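PDB 5U31: CRISPR-associated endonuclease Cas12b from Alicyclobacillus acidoterrestris, which uses a guide RNA to recognise PAM-bearing target DNA and cuts it with a metal-dependent RuvC nuclease domain as part of CRISPR immunity. Local coordinates for residues 124-138 and 176-190. The protein carries 3 engineered substitutions. Sequence-based numbering, arbitrary orientation.
Sequences KFLSPLADKDAVGGL and TADVLRALADFGLKP. With nucleotides of chain D.
Leu180 points from helix 176-185 toward the loop that follows helix 124-130. Leu180 CD1 lies against the backbone of Gly136 and Gly137, 3.7 Å from Gly137 CA, and both Leu180 methyls reach Pro128 CB, each at 3.9 Å. Gly137 has no side chain, and the leucine methyl lies directly on its backbone. Leu138 crosses the base of the same leucine, Leu138 CD2 being 4.0 Å from Leu180 CB, and also lies over one face of the Arg181 guanidinium, offset toward the rim.

At the start of the helix, Thr176 splits its branches. Thr176 CG2, anti to the backbone N, meets the Phe125 ring obliquely, 3.6 Å from Phe125 CZ; Thr176 OG1 accepts a hydrogen bond from Lys124 NZ at 3.1 Å, at the end of a fully extended chain. Asp174 lies near both polar ends, through weak interactions.

Beyond the helix, Lys189 bends at chi2 (62°) and again at its end, which brings its ammonium to the turn 131-134. Lys189 NZ donates to Ala134 O at 3.0 Å, tilted 16° from the carbonyl plane, and more weakly to Lys132 O. Pro190 CG rests on Lys132 CG beside it.

The two helices run nearly parallel, 18° apart, within the REC1 domain. On the DNA side of the loop, Val135 N donates a hydrogen bond to OP1 of DT6 of chain D, and Gly137 N donates one to OP2 of DT7 of chain D at 2.9 Å. Apolar packing behind the glycines and a lysine bonded to the turn probably help hold a loop whose backbone amides grip successive DNA phosphates, contacts that do not read the bases.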
ATOM      1  N   LYS A 124      11.672 -35.370   2.121  1.00 28.49           N
ATOM      2  CA  LYS A 124      11.975 -36.491   1.248  1.00 28.83           C
ATOM      3  C   LYS A 124      13.473 -36.691   1.102  1.00 28.77           C
ATOM      4  O   LYS A 124      13.929 -37.827   0.942  1.00 50.95           O
ATOM      5  CB  LYS A 124      11.311 -36.266  -0.111  1.00 28.88           C
ATOM      6  CG  LYS A 124      11.399 -37.418  -1.084  1.00 29.33           C
ATOM      7  CD  LYS A 124      10.630 -37.075  -2.350  1.00 29.44           C
ATOM      8  CE  LYS A 124      10.706 -38.195  -3.369  1.00 46.43           C
ATOM      9  NZ  LYS A 124       9.999 -37.850  -4.628  1.00 46.10           N
ATOM     10  N   PHE A 125      14.257 -35.614   1.198  1.00 28.40           N
ATOM     11  CA  PHE A 125      15.638 -35.640   0.743  1.00 28.39           C
ATOM     12  C   PHE A 125      16.688 -35.498   1.835  1.00 28.31           C
ATOM     13  O   PHE A 125      17.827 -35.924   1.617  1.00 32.32           O
ATOM     14  CB  PHE A 125      15.869 -34.530  -0.291  1.00 28.16           C
ATOM     15  CG  PHE A 125      15.364 -34.864  -1.663  1.00 28.38           C
ATOM     16  CD1 PHE A 125      14.110 -34.447  -2.076  1.00 29.18           C
ATOM     17  CD2 PHE A 125      16.146 -35.593  -2.541  1.00 28.69           C
ATOM     18  CE1 PHE A 125      13.646 -34.751  -3.342  1.00 28.62           C
ATOM     19  CE2 PHE A 125      15.689 -35.904  -3.806  1.00 28.97           C
ATOM     20  CZ  PHE A 125      14.436 -35.483  -4.208  1.00 28.94           C
ATOM     21  N   LEU A 126      16.358 -34.910   2.986  1.00 28.15           N
ATOM     22  CA  LEU A 126      17.401 -34.623   3.967  1.00 28.11           C
ATOM     23  C   LEU A 126      18.123 -35.897   4.387  1.00 35.83           C
ATOM     24  O   LEU A 126      19.359 -35.946   4.405  1.00 33.42           O
ATOM     25  CB  LEU A 126      16.818 -33.908   5.187  1.00 27.98           C
ATOM     26  CG  LEU A 126      17.874 -33.534   6.233  1.00 28.01           C
ATOM     27  CD1 LEU A 126      18.993 -32.754   5.580  1.00 27.85           C
ATOM     28  CD2 LEU A 126      17.274 -32.729   7.363  1.00 37.62           C
ATOM     29  N   SER A 127      17.367 -36.948   4.712  1.00 41.77           N
ATOM     30  CA  SER A 127      18.013 -38.198   5.107  1.00 29.16           C
ATOM     31  C   SER A 127      18.727 -38.860   3.936  1.00 29.32           C
ATOM     32  O   SER A 127      19.915 -39.196   4.082  1.00 30.46           O
ATOM     33  CB  SER A 127      16.994 -39.126   5.775  1.00 40.87           C
ATOM     34  OG  SER A 127      16.997 -38.955   7.184  1.00 42.73           O
ATOM     35  N   PRO A 128      18.104 -39.061   2.766  1.00 29.36           N
ATOM     36  CA  PRO A 128      18.864 -39.637   1.645  1.00 30.09           C
ATOM     37  C   PRO A 128      20.093 -38.831   1.257  1.00 34.79           C
ATOM     38  O   PRO A 128      21.048 -39.406   0.723  1.00 55.69           O
ATOM     39  CB  PRO A 128      17.833 -39.676   0.510  1.00 29.63           C
ATOM     40  CG  PRO A 128      16.532 -39.752   1.197  1.00 29.64           C
ATOM     41  CD  PRO A 128      16.681 -38.902   2.416  1.00 29.32           C
ATOM     42  N   LEU A 129      20.111 -37.525   1.513  1.00 29.00           N
ATOM     43  CA  LEU A 129      21.276 -36.724   1.166  1.00 28.89           C
ATOM     44  C   LEU A 129      22.261 -36.554   2.318  1.00 37.78           C
ATOM     45  O   LEU A 129      23.392 -36.119   2.081  1.00 53.45           O
ATOM     46  CB  LEU A 129      20.849 -35.344   0.659  1.00 28.54           C
ATOM     47  CG  LEU A 129      19.977 -35.263  -0.596  1.00 28.54           C
ATOM     48  CD1 LEU A 129      19.654 -33.819  -0.893  1.00 28.22           C
ATOM     49  CD2 LEU A 129      20.659 -35.904  -1.781  1.00 28.89           C
ATOM     50  N   ALA A 130      21.880 -36.877   3.551  1.00 28.94           N
ATOM     51  CA  ALA A 130      22.784 -36.689   4.679  1.00 31.14           C
ATOM     52  C   ALA A 130      22.963 -37.918   5.552  1.00 34.96           C
ATOM     53  O   ALA A 130      23.936 -37.968   6.315  1.00 37.31           O
ATOM     54  CB  ALA A 130      22.314 -35.522   5.559  1.00 38.68           C
ATOM     55  N   ASP A 131      22.076 -38.903   5.472  1.00 29.59           N
ATOM     56  CA  ASP A 131      22.190 -40.110   6.277  1.00 33.92           C
ATOM     57  C   ASP A 131      22.995 -41.144   5.502  1.00 37.51           C
ATOM     58  O   ASP A 131      22.643 -41.495   4.371  1.00 38.81           O
ATOM     59  CB  ASP A 131      20.805 -40.654   6.628  1.00 44.53           C
ATOM     60  CG  ASP A 131      20.833 -41.645   7.765  1.00 55.25           C
ATOM     61  OD1 ASP A 131      20.093 -41.433   8.746  1.00 62.01           O
ATOM     62  OD2 ASP A 131      21.594 -42.631   7.682  1.00 58.54           O
ATOM     63  N   LYS A 132      24.080 -41.621   6.115  1.00 49.34           N
ATOM     64  CA  LYS A 132      24.926 -42.619   5.470  1.00 50.21           C
ATOM     65  C   LYS A 132      24.142 -43.870   5.099  1.00 42.06           C
ATOM     66  O   LYS A 132      24.432 -44.500   4.075  1.00 38.93           O
ATOM     67  CB  LYS A 132      26.089 -42.981   6.394  1.00 66.86           C
ATOM     68  CG  LYS A 132      27.426 -43.140   5.703  1.00 90.42           C
ATOM     69  CD  LYS A 132      28.550 -43.171   6.730  1.00108.10           C
ATOM     70  CE  LYS A 132      29.911 -42.949   6.087  1.00112.67           C
ATOM     71  NZ  LYS A 132      31.005 -42.895   7.100  1.00108.86           N
ATOM     72  N   ASP A 133      23.145 -44.241   5.903  1.00 44.98           N
ATOM     73  CA  ASP A 133      22.427 -45.497   5.731  1.00 42.17           C
ATOM     74  C   ASP A 133      20.979 -45.291   5.313  1.00 34.48           C
ATOM     75  O   ASP A 133      20.148 -46.180   5.520  1.00 40.61           O
ATOM     76  CB  ASP A 133      22.478 -46.317   7.020  1.00 46.06           C
ATOM     77  CG  ASP A 133      23.888 -46.480   7.557  1.00 55.57           C
ATOM     78  OD1 ASP A 133      24.770 -46.968   6.813  1.00 53.63           O
ATOM     79  OD2 ASP A 133      24.113 -46.113   8.730  1.00 63.27           O
ATOM     80  N   ALA A 134      20.658 -44.142   4.729  1.00 35.19           N
ATOM     81  CA  ALA A 134      19.270 -43.839   4.410  1.00 31.14           C
ATOM     82  C   ALA A 134      18.774 -44.692   3.250  1.00 31.47           C
ATOM     83  O   ALA A 134      19.524 -45.019   2.325  1.00 39.67           O
ATOM     84  CB  ALA A 134      19.105 -42.361   4.073  1.00 34.09           C
ATOM     85  N   VAL A 135      17.497 -45.060   3.319  1.00 35.82           N
ATOM     86  CA  VAL A 135      16.819 -45.822   2.279  1.00 32.06           C
ATOM     87  C   VAL A 135      15.640 -45.064   1.699  1.00 35.70           C
ATOM     88  O   VAL A 135      14.935 -45.595   0.837  1.00 49.55           O
ATOM     89  CB  VAL A 135      16.358 -47.197   2.801  1.00 32.75           C
ATOM     90  CG1 VAL A 135      16.362 -48.212   1.686  1.00 33.98           C
ATOM     91  CG2 VAL A 135      17.255 -47.662   3.935  1.00 61.47           C
ATOM     92  N   GLY A 136      15.400 -43.841   2.153  1.00 31.28           N
ATOM     93  CA  GLY A 136      14.315 -43.051   1.613  1.00 32.03           C
ATOM     94  C   GLY A 136      14.567 -42.598   0.187  1.00 31.05           C
ATOM     95  O   GLY A 136      15.690 -42.618  -0.319  1.00 30.85           O
ATOM     96  N   GLY A 137      13.481 -42.175  -0.458  1.00 30.86           N
ATOM     97  CA  GLY A 137      13.464 -41.763  -1.855  1.00 39.01           C
ATOM     98  C   GLY A 137      13.445 -42.913  -2.834  1.00 40.54           C
ATOM     99  O   GLY A 137      12.874 -42.799  -3.924  1.00 53.42           O
ATOM    100  N   LEU A 138      14.069 -44.029  -2.461  1.00 31.91           N
ATOM    101  CA  LEU A 138      14.011 -45.243  -3.258  1.00 36.97           C
ATOM    102  C   LEU A 138      12.622 -45.846  -3.106  1.00 42.53           C
ATOM    103  O   LEU A 138      11.688 -45.159  -2.672  1.00 58.49           O
ATOM    104  CB  LEU A 138      15.112 -46.208  -2.823  1.00 44.81           C
ATOM    105  CG  LEU A 138      16.487 -45.551  -2.592  1.00 32.31           C
ATOM    106  CD1 LEU A 138      17.492 -46.463  -1.904  1.00 32.58           C
ATOM    107  CD2 LEU A 138      17.060 -45.035  -3.903  1.00 45.82           C
ATOM    108  N   THR A 176      13.683 -39.259  -8.687  1.00 38.01           N
ATOM    109  CA  THR A 176      14.360 -39.241  -7.392  1.00 34.85           C
ATOM    110  C   THR A 176      15.202 -40.496  -7.189  1.00 37.41           C
ATOM    111  O   THR A 176      16.382 -40.416  -6.829  1.00 32.81           O
ATOM    112  CB  THR A 176      13.341 -39.113  -6.263  1.00 39.86           C
ATOM    113  OG1 THR A 176      12.508 -37.971  -6.492  1.00 62.08           O
ATOM    114  CG2 THR A 176      14.058 -38.956  -4.938  1.00 33.35           C
ATOM    115  N   ALA A 177      14.604 -41.668  -7.415  1.00 31.74           N
ATOM    116  CA  ALA A 177      15.303 -42.918  -7.144  1.00 32.13           C
ATOM    117  C   ALA A 177      16.536 -43.065  -8.020  1.00 32.37           C
ATOM    118  O   ALA A 177      17.561 -43.593  -7.575  1.00 39.23           O
ATOM    119  CB  ALA A 177      14.357 -44.100  -7.345  1.00 38.97           C
ATOM    120  N   ASP A 178      16.464 -42.599  -9.268  1.00 43.24           N
ATOM    121  CA  ASP A 178      17.619 -42.729 -10.151  1.00 43.82           C
ATOM    122  C   ASP A 178      18.723 -41.752  -9.767  1.00 32.40           C
ATOM    123  O   ASP A 178      19.902 -42.124  -9.741  1.00 43.66           O
ATOM    124  CB  ASP A 178      17.198 -42.533 -11.607  1.00 50.44           C
ATOM    125  CG  ASP A 178      16.339 -43.672 -12.125  1.00 62.17           C
ATOM    126  OD1 ASP A 178      15.099 -43.600 -11.982  1.00 63.57           O
ATOM    127  OD2 ASP A 178      16.903 -44.642 -12.673  1.00 71.96           O
ATOM    128  N   VAL A 179      18.363 -40.505  -9.458  1.00 31.85           N
ATOM    129  CA  VAL A 179      19.367 -39.543  -9.012  1.00 31.43           C
ATOM    130  C   VAL A 179      20.044 -40.031  -7.740  1.00 31.24           C
ATOM    131  O   VAL A 179      21.272 -39.966  -7.610  1.00 31.27           O
ATOM    132  CB  VAL A 179      18.737 -38.152  -8.816  1.00 30.90           C
ATOM    133  CG1 VAL A 179      19.686 -37.257  -8.041  1.00 30.47           C
ATOM    134  CG2 VAL A 179      18.402 -37.531 -10.160  1.00 31.15           C
ATOM    135  N   LEU A 180      19.257 -40.535  -6.787  1.00 31.11           N
ATOM    136  CA  LEU A 180      19.835 -41.053  -5.552  1.00 31.01           C
ATOM    137  C   LEU A 180      20.794 -42.198  -5.835  1.00 38.75           C
ATOM    138  O   LEU A 180      21.917 -42.226  -5.316  1.00 46.94           O
ATOM    139  CB  LEU A 180      18.730 -41.505  -4.601  1.00 30.93           C
ATOM    140  CG  LEU A 180      17.917 -40.382  -3.966  1.00 31.15           C
ATOM    141  CD1 LEU A 180      16.853 -40.964  -3.056  1.00 30.47           C
ATOM    142  CD2 LEU A 180      18.839 -39.444  -3.206  1.00 29.98           C
ATOM    143  N   ARG A 181      20.371 -43.156  -6.662  1.00 32.06           N
ATOM    144  CA  ARG A 181      21.245 -44.278  -6.977  1.00 32.62           C
ATOM    145  C   ARG A 181      22.478 -43.817  -7.742  1.00 39.58           C
ATOM    146  O   ARG A 181      23.571 -44.359  -7.547  1.00 45.10           O
ATOM    147  CB  ARG A 181      20.482 -45.342  -7.760  1.00 33.24           C
ATOM    148  CG  ARG A 181      19.579 -46.201  -6.896  1.00 37.14           C
ATOM    149  CD  ARG A 181      19.052 -47.393  -7.675  1.00 69.68           C
ATOM    150  NE  ARG A 181      17.638 -47.257  -8.016  1.00 81.84           N
ATOM    151  CZ  ARG A 181      16.651 -47.842  -7.346  1.00 80.63           C
ATOM    152  NH1 ARG A 181      15.392 -47.667  -7.729  1.00 74.56           N
ATOM    153  NH2 ARG A 181      16.921 -48.605  -6.293  1.00 74.93           N
ATOM    154  N   ALA A 182      22.329 -42.815  -8.610  1.00 44.62           N
ATOM    155  CA  ALA A 182      23.494 -42.258  -9.288  1.00 32.77           C
ATOM    156  C   ALA A 182      24.456 -41.634  -8.285  1.00 32.37           C
ATOM    157  O   ALA A 182      25.663 -41.904  -8.316  1.00 38.64           O
ATOM    158  CB  ALA A 182      23.062 -41.230 -10.333  1.00 32.74           C
ATOM    159  N   LEU A 183      23.935 -40.793  -7.385  1.00 31.76           N
ATOM    160  CA  LEU A 183      24.767 -40.244  -6.317  1.00 36.19           C
ATOM    161  C   LEU A 183      25.488 -41.351  -5.558  1.00 31.69           C
ATOM    162  O   LEU A 183      26.686 -41.242  -5.275  1.00 31.80           O
ATOM    163  CB  LEU A 183      23.918 -39.401  -5.361  1.00 30.83           C
ATOM    164  CG  LEU A 183      23.474 -38.022  -5.862  1.00 34.25           C
ATOM    165  CD1 LEU A 183      22.343 -37.461  -5.023  1.00 30.02           C
ATOM    166  CD2 LEU A 183      24.638 -37.062  -5.853  1.00 30.46           C
ATOM    167  N   ALA A 184      24.781 -42.438  -5.245  1.00 32.26           N
ATOM    168  CA  ALA A 184      25.400 -43.530  -4.503  1.00 32.16           C
ATOM    169  C   ALA A 184      26.561 -44.141  -5.277  1.00 32.97           C
ATOM    170  O   ALA A 184      27.634 -44.377  -4.710  1.00 40.70           O
ATOM    171  CB  ALA A 184      24.356 -44.591  -4.167  1.00 35.18           C
ATOM    172  N   ASP A 185      26.376 -44.385  -6.579  1.00 36.86           N
ATOM    173  CA  ASP A 185      27.427 -45.007  -7.380  1.00 34.12           C
ATOM    174  C   ASP A 185      28.653 -44.118  -7.502  1.00 33.68           C
ATOM    175  O   ASP A 185      29.751 -44.623  -7.760  1.00 42.25           O
ATOM    176  CB  ASP A 185      26.900 -45.353  -8.773  1.00 42.91           C
ATOM    177  CG  ASP A 185      25.690 -46.267  -8.729  1.00 61.43           C
ATOM    178  OD1 ASP A 185      25.577 -47.054  -7.764  1.00 73.13           O
ATOM    179  OD2 ASP A 185      24.854 -46.200  -9.654  1.00 68.18           O
ATOM    180  N   PHE A 186      28.489 -42.812  -7.329  1.00 33.86           N
ATOM    181  CA  PHE A 186      29.591 -41.869  -7.395  1.00 33.16           C
ATOM    182  C   PHE A 186      30.187 -41.573  -6.023  1.00 34.59           C
ATOM    183  O   PHE A 186      30.910 -40.582  -5.870  1.00 35.97           O
ATOM    184  CB  PHE A 186      29.128 -40.575  -8.062  1.00 32.90           C
ATOM    185  CG  PHE A 186      28.919 -40.694  -9.538  1.00 33.37           C
ATOM    186  CD1 PHE A 186      29.733 -41.514 -10.306  1.00 45.29           C
ATOM    187  CD2 PHE A 186      27.914 -39.978 -10.166  1.00 41.02           C
ATOM    188  CE1 PHE A 186      29.546 -41.615 -11.678  1.00 34.59           C
ATOM    189  CE2 PHE A 186      27.721 -40.076 -11.534  1.00 43.31           C
ATOM    190  CZ  PHE A 186      28.538 -40.895 -12.290  1.00 34.39           C
ATOM    191  N   GLY A 187      29.897 -42.403  -5.025  1.00 32.77           N
ATOM    192  CA  GLY A 187      30.441 -42.189  -3.699  1.00 32.56           C
ATOM    193  C   GLY A 187      29.904 -40.989  -2.962  1.00 31.95           C
ATOM    194  O   GLY A 187      30.509 -40.565  -1.973  1.00 39.52           O
ATOM    195  N   LEU A 188      28.791 -40.417  -3.416  1.00 31.62           N
ATOM    196  CA  LEU A 188      28.153 -39.285  -2.760  1.00 31.06           C
ATOM    197  C   LEU A 188      26.931 -39.702  -1.951  1.00 48.98           C
ATOM    198  O   LEU A 188      25.967 -38.933  -1.851  1.00 47.68           O
ATOM    199  CB  LEU A 188      27.766 -38.234  -3.797  1.00 30.91           C
ATOM    200  CG  LEU A 188      28.903 -37.750  -4.695  1.00 31.26           C
ATOM    201  CD1 LEU A 188      28.348 -37.051  -5.924  1.00 31.27           C
ATOM    202  CD2 LEU A 188      29.836 -36.827  -3.914  1.00 31.16           C
ATOM    203  N   LYS A 189      26.948 -40.913  -1.380  1.00 61.33           N
ATOM    204  CA  LYS A 189      25.773 -41.403  -0.662  1.00 56.76           C
ATOM    205  C   LYS A 189      25.397 -40.485   0.488  1.00 75.73           C
ATOM    206  O   LYS A 189      24.202 -40.174   0.637  1.00105.56           O
ATOM    207  CB  LYS A 189      26.000 -42.839  -0.186  1.00 56.08           C
ATOM    208  CG  LYS A 189      24.811 -43.420   0.557  1.00 54.45           C
ATOM    209  CD  LYS A 189      23.587 -43.485  -0.340  1.00 46.13           C
ATOM    210  CE  LYS A 189      22.464 -44.259   0.326  1.00 34.23           C
ATOM    211  NZ  LYS A 189      22.110 -43.648   1.630  1.00 36.95           N
ATOM    212  N   PRO A 190      26.318 -40.031   1.324  1.00 61.07           N
ATOM    213  CA  PRO A 190      26.071 -38.765   2.016  1.00 42.44           C
ATOM    214  C   PRO A 190      26.587 -37.632   1.146  1.00 46.91           C
ATOM    215  O   PRO A 190      27.795 -37.525   0.918  1.00 50.73           O
ATOM    216  CB  PRO A 190      26.858 -38.905   3.328  1.00 30.18           C
ATOM    217  CG  PRO A 190      27.402 -40.320   3.330  1.00 34.05           C
ATOM    218  CD  PRO A 190      27.472 -40.733   1.899  1.00 42.96           C
TER
ATOM    219  P    DT D   6      15.077 -43.376   5.770  1.00 42.50           P
ATOM    220  OP1  DT D   6      15.563 -44.690   5.296  1.00 43.85           O
ATOM    221  OP2  DT D   6      15.724 -42.104   5.352  1.00 30.63           O
ATOM    222  O5'  DT D   6      13.527 -43.245   5.397  1.00 31.33           O
ATOM    223  C5'  DT D   6      12.662 -44.335   5.586  1.00 31.95           C
ATOM    224  C4'  DT D   6      11.232 -43.917   5.329  1.00 31.97           C
ATOM    225  O4'  DT D   6      10.794 -43.022   6.359  1.00 31.74           O
ATOM    226  C3'  DT D   6      11.019 -43.135   4.042  1.00 31.56           C
ATOM    227  O3'  DT D   6      10.666 -44.010   2.996  1.00 31.99           O
ATOM    228  C2'  DT D   6       9.868 -42.171   4.381  1.00 34.55           C
ATOM    229  C1'  DT D   6       9.645 -42.382   5.880  1.00 31.61           C
ATOM    230  N1   DT D   6       9.431 -41.122   6.630  1.00 31.18           N
ATOM    231  C2   DT D   6       8.195 -40.881   7.171  1.00 31.40           C
ATOM    232  O2   DT D   6       7.267 -41.663   7.078  1.00 37.39           O
ATOM    233  N3   DT D   6       8.081 -39.690   7.836  1.00 31.02           N
ATOM    234  C4   DT D   6       9.061 -38.734   8.006  1.00 30.47           C
ATOM    235  O4   DT D   6       8.857 -37.693   8.625  1.00 30.22           O
ATOM    236  C5   DT D   6      10.339 -39.044   7.403  1.00 30.28           C
ATOM    237  C7   DT D   6      11.481 -38.081   7.516  1.00 29.77           C
ATOM    238  C6   DT D   6      10.462 -40.212   6.752  1.00 30.63           C
ATOM    239  P    DT D   7      10.377 -43.434   1.525  1.00 32.38           P
ATOM    240  OP1  DT D   7      10.518 -44.567   0.580  1.00 35.03           O
ATOM    241  OP2  DT D   7      11.185 -42.207   1.332  1.00 35.00           O
ATOM    242  O5'  DT D   7       8.831 -43.042   1.570  1.00 31.89           O
ATOM    243  C5'  DT D   7       7.861 -44.053   1.698  1.00 32.59           C
ATOM    244  C4'  DT D   7       6.486 -43.450   1.842  1.00 32.71           C
ATOM    245  O4'  DT D   7       6.469 -42.571   3.000  1.00 34.30           O
ATOM    246  C3'  DT D   7       6.027 -42.594   0.650  1.00 32.36           C
ATOM    247  O3'  DT D   7       4.664 -42.891   0.346  1.00 34.83           O
ATOM    248  C2'  DT D   7       6.189 -41.172   1.178  1.00 36.70           C
ATOM    249  C1'  DT D   7       5.837 -41.372   2.639  1.00 39.53           C
ATOM    250  N1   DT D   7       6.321 -40.279   3.517  1.00 40.70           N
ATOM    251  C2   DT D   7       5.447 -39.697   4.406  1.00 41.61           C
ATOM    252  O2   DT D   7       4.284 -40.039   4.524  1.00 44.01           O
ATOM    253  N3   DT D   7       5.983 -38.690   5.157  1.00 30.76           N
ATOM    254  C4   DT D   7       7.277 -38.215   5.109  1.00 30.27           C
ATOM    255  O4   DT D   7       7.663 -37.303   5.824  1.00 33.43           O
ATOM    256  C5   DT D   7       8.143 -38.864   4.159  1.00 30.28           C
ATOM    257  C7   DT D   7       9.568 -38.424   4.018  1.00 29.85           C
ATOM    258  C6   DT D   7       7.627 -39.850   3.409  1.00 31.52           C
TER